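Local coordinates for protein putative Glycerophosphoryl diester phosphodiesterase (Silicibacter pomeroyi, PDB 3L12) that belongs to the glycerophosphoryl diester phosphodiesterase family, has a TIM-barrel fold and carries a bound magnesium ion, at residues T275-E280 and V294-G299. Numbering follows the deposited sequence.
Sequences TVNEPE and VTDYPG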
loop_
_atom_site.group_PDB
_atom_site.type_symbol
_atom_site.label_atom_id
_atom_site.label_comp_id
_atom_site.label_asym_id
_atom_site.label_seq_id
_atom_site.Cartn_x
_atom_site.Cartn_y
_atom_site.Cartn_z
ATOM N N THR A 275 -13.943 -2.561 -13.077
ATOM C CA THR A 275 -12.855 -2.403 -12.111
ATOM C C THR A 275 -13.224 -3.524 -11.109
ATOM O O THR A 275 -14.288 -3.487 -10.479
ATOM C CB THR A 275 -12.814 -1.057 -11.460
ATOM O OG1 THR A 275 -12.429 -0.086 -12.442
ATOM C CG2 THR A 275 -11.841 -1.058 -10.333
ATOM N N VAL A 276 -12.367 -4.533 -11.027
ATOM C CA VAL A 276 -12.781 -5.792 -10.372
ATOM C C VAL A 276 -12.111 -5.859 -9.033
ATOM O O VAL A 276 -10.870 -5.986 -8.943
ATOM C CB VAL A 276 -12.493 -7.038 -11.285
ATOM C CG1 VAL A 276 -13.265 -8.248 -10.809
ATOM C CG2 VAL A 276 -12.758 -6.788 -12.833
ATOM N N ASN A 277 -12.909 -5.852 -7.958
ATOM C CA ASN A 277 -12.402 -5.768 -6.599
ATOM C C ASN A 277 -12.830 -6.886 -5.675
ATOM O O ASN A 277 -12.060 -7.305 -4.828
ATOM C CB ASN A 277 -12.855 -4.450 -5.972
ATOM C CG ASN A 277 -12.249 -3.231 -6.658
ATOM O OD1 ASN A 277 -11.173 -3.329 -7.299
ATOM N ND2 ASN A 277 -12.895 -2.056 -6.480
ATOM N N GLU A 278 -14.040 -7.407 -5.806
ATOM C CA GLU A 278 -14.456 -8.458 -4.859
ATOM C C GLU A 278 -13.828 -9.788 -5.255
ATOM O O GLU A 278 -13.728 -10.127 -6.446
ATOM C CB GLU A 278 -15.967 -8.556 -4.856
ATOM C CG GLU A 278 -16.624 -7.237 -4.459
ATOM C CD GLU A 278 -16.193 -6.719 -3.093
ATOM O OE1 GLU A 278 -15.979 -7.543 -2.195
ATOM O OE2 GLU A 278 -15.986 -5.476 -2.917
ATOM N N PRO A 279 -13.396 -10.569 -4.265
ATOM C CA PRO A 279 -12.715 -11.824 -4.564
ATOM C C PRO A 279 -13.424 -12.774 -5.514
ATOM O O PRO A 279 -12.784 -13.337 -6.434
ATOM C CB PRO A 279 -12.528 -12.435 -3.177
ATOM C CG PRO A 279 -12.636 -11.357 -2.253
ATOM C CD PRO A 279 -13.361 -10.227 -2.847
ATOM N N GLU A 280 -14.725 -12.981 -5.340
ATOM C CA GLU A 280 -15.465 -13.870 -6.235
ATOM C C GLU A 280 -15.523 -13.319 -7.671
ATOM O O GLU A 280 -15.624 -14.105 -8.601
ATOM C CB GLU A 280 -16.904 -14.158 -5.728
ATOM C CG GLU A 280 -17.056 -14.967 -4.399
ATOM C CD GLU A 280 -18.392 -14.686 -3.646
ATOM O OE1 GLU A 280 -18.915 -15.595 -2.938
ATOM O OE2 GLU A 280 -18.922 -13.538 -3.758
ATOM N N VAL A 294 -8.296 -4.882 -14.418
ATOM C CA VAL A 294 -8.069 -3.594 -13.839
ATOM C C VAL A 294 -8.752 -3.641 -12.485
ATOM O O VAL A 294 -9.957 -3.908 -12.371
ATOM C CB VAL A 294 -8.682 -2.459 -14.710
ATOM C CG1 VAL A 294 -8.441 -1.095 -14.095
ATOM C CG2 VAL A 294 -8.106 -2.532 -16.136
ATOM N N THR A 295 -7.969 -3.315 -11.457
ATOM C CA THR A 295 -8.399 -3.438 -10.062
ATOM C C THR A 295 -7.918 -2.272 -9.154
ATOM O O THR A 295 -6.825 -1.761 -9.275
ATOM C CB THR A 295 -7.941 -4.797 -9.461
ATOM O OG1 THR A 295 -8.510 -4.979 -8.131
ATOM C CG2 THR A 295 -6.370 -4.896 -9.445
ATOM N N ASP A 296 -8.766 -1.914 -8.182
ATOM C CA ASP A 296 -8.393 -1.013 -7.111
ATOM C C ASP A 296 -7.514 -1.667 -6.021
ATOM O O ASP A 296 -6.895 -0.965 -5.187
ATOM C CB ASP A 296 -9.660 -0.453 -6.426
ATOM C CG ASP A 296 -10.488 0.428 -7.361
ATOM O OD1 ASP A 296 -9.895 1.258 -8.028
ATOM O OD2 ASP A 296 -11.726 0.302 -7.386
ATOM N N TYR A 297 -7.435 -3.021 -6.060
ATOM C CA TYR A 297 -6.746 -3.826 -5.040
ATOM C C TYR A 297 -5.780 -4.798 -5.708
ATOM O O TYR A 297 -6.078 -5.980 -5.833
ATOM C CB TYR A 297 -7.766 -4.604 -4.208
ATOM C CG TYR A 297 -8.680 -3.709 -3.409
ATOM C CD1 TYR A 297 -8.306 -3.258 -2.139
ATOM C CD2 TYR A 297 -9.899 -3.303 -3.935
ATOM C CE1 TYR A 297 -9.135 -2.400 -1.392
ATOM C CE2 TYR A 297 -10.713 -2.424 -3.219
ATOM C CZ TYR A 297 -10.348 -1.996 -1.980
ATOM O OH TYR A 297 -11.172 -1.157 -1.209
ATOM N N PRO A 298 -4.642 -4.276 -6.151
ATOM C CA PRO A 298 -3.703 -5.186 -6.875
ATOM C C PRO A 298 -3.199 -6.346 -6.023
ATOM O O PRO A 298 -3.093 -7.458 -6.550
ATOM C CB PRO A 298 -2.542 -4.260 -7.282
ATOM C CG PRO A 298 -2.948 -2.900 -6.969
ATOM C CD PRO A 298 -4.213 -2.871 -6.191
ATOM N N GLY A 299 -2.901 -6.145 -4.734
ATOM C CA GLY A 299 -2.421 -7.265 -3.933
ATOM C C GLY A 299 -3.459 -8.360 -3.835
ATOM O O GLY A 299 -3.118 -9.532 -3.896
#
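Asn277 grips Asp296 with both ends of its amide. Asn277 ND2 gives a nearly straight hydrogen bond (173°) to Asp296 OD2 over 2.8 Å, reaching that oxygen on its anti side, while Asn277 OD1 accepts a hydrogen bond from the backbone N of Asp296 at 2.9 Å. An asparagine suits the place because one short, flat group supplies donor and acceptor together; the two bonds fix the rotation of the amide, whose plane is turned 47° from that of the carboxylate. With CG anti to its own carbonyl carbon (chi1 -65°), the amide meets the edge of the Tyr297 ring almost perpendicularly, Asn277 CG lying 3.6 Å from Tyr297 CD2. Asp296 is shared further: OD2 also forms a salt bridge with Arg27 and OD1 a hydrogen bond with His23. The methyl CG2 of Thr275 packs across this carboxylate.

Thr295 OG1 donates to Val276 O at 2.7 Å, accepts from Tyr297 N at 3.0 Å in an ST turn, and also hydrogen-bonds Thr301. A threonine hydroxyl can donate and accept at once, on a beta-branched residue suited to a strand end. Beside it, Val276 N donates to Val294 O at 2.8 Å, extending the pairing of parallel strands 270-273 and 292-295, while the branched Val276 side chain packs on helix 279-288. The bonds thus tie the loop after strand 270-273 to the end of strand 292-295 and the turn that follows it, within a beta-alpha-beta unit at the magnesium-bearing end of a TIM barrel.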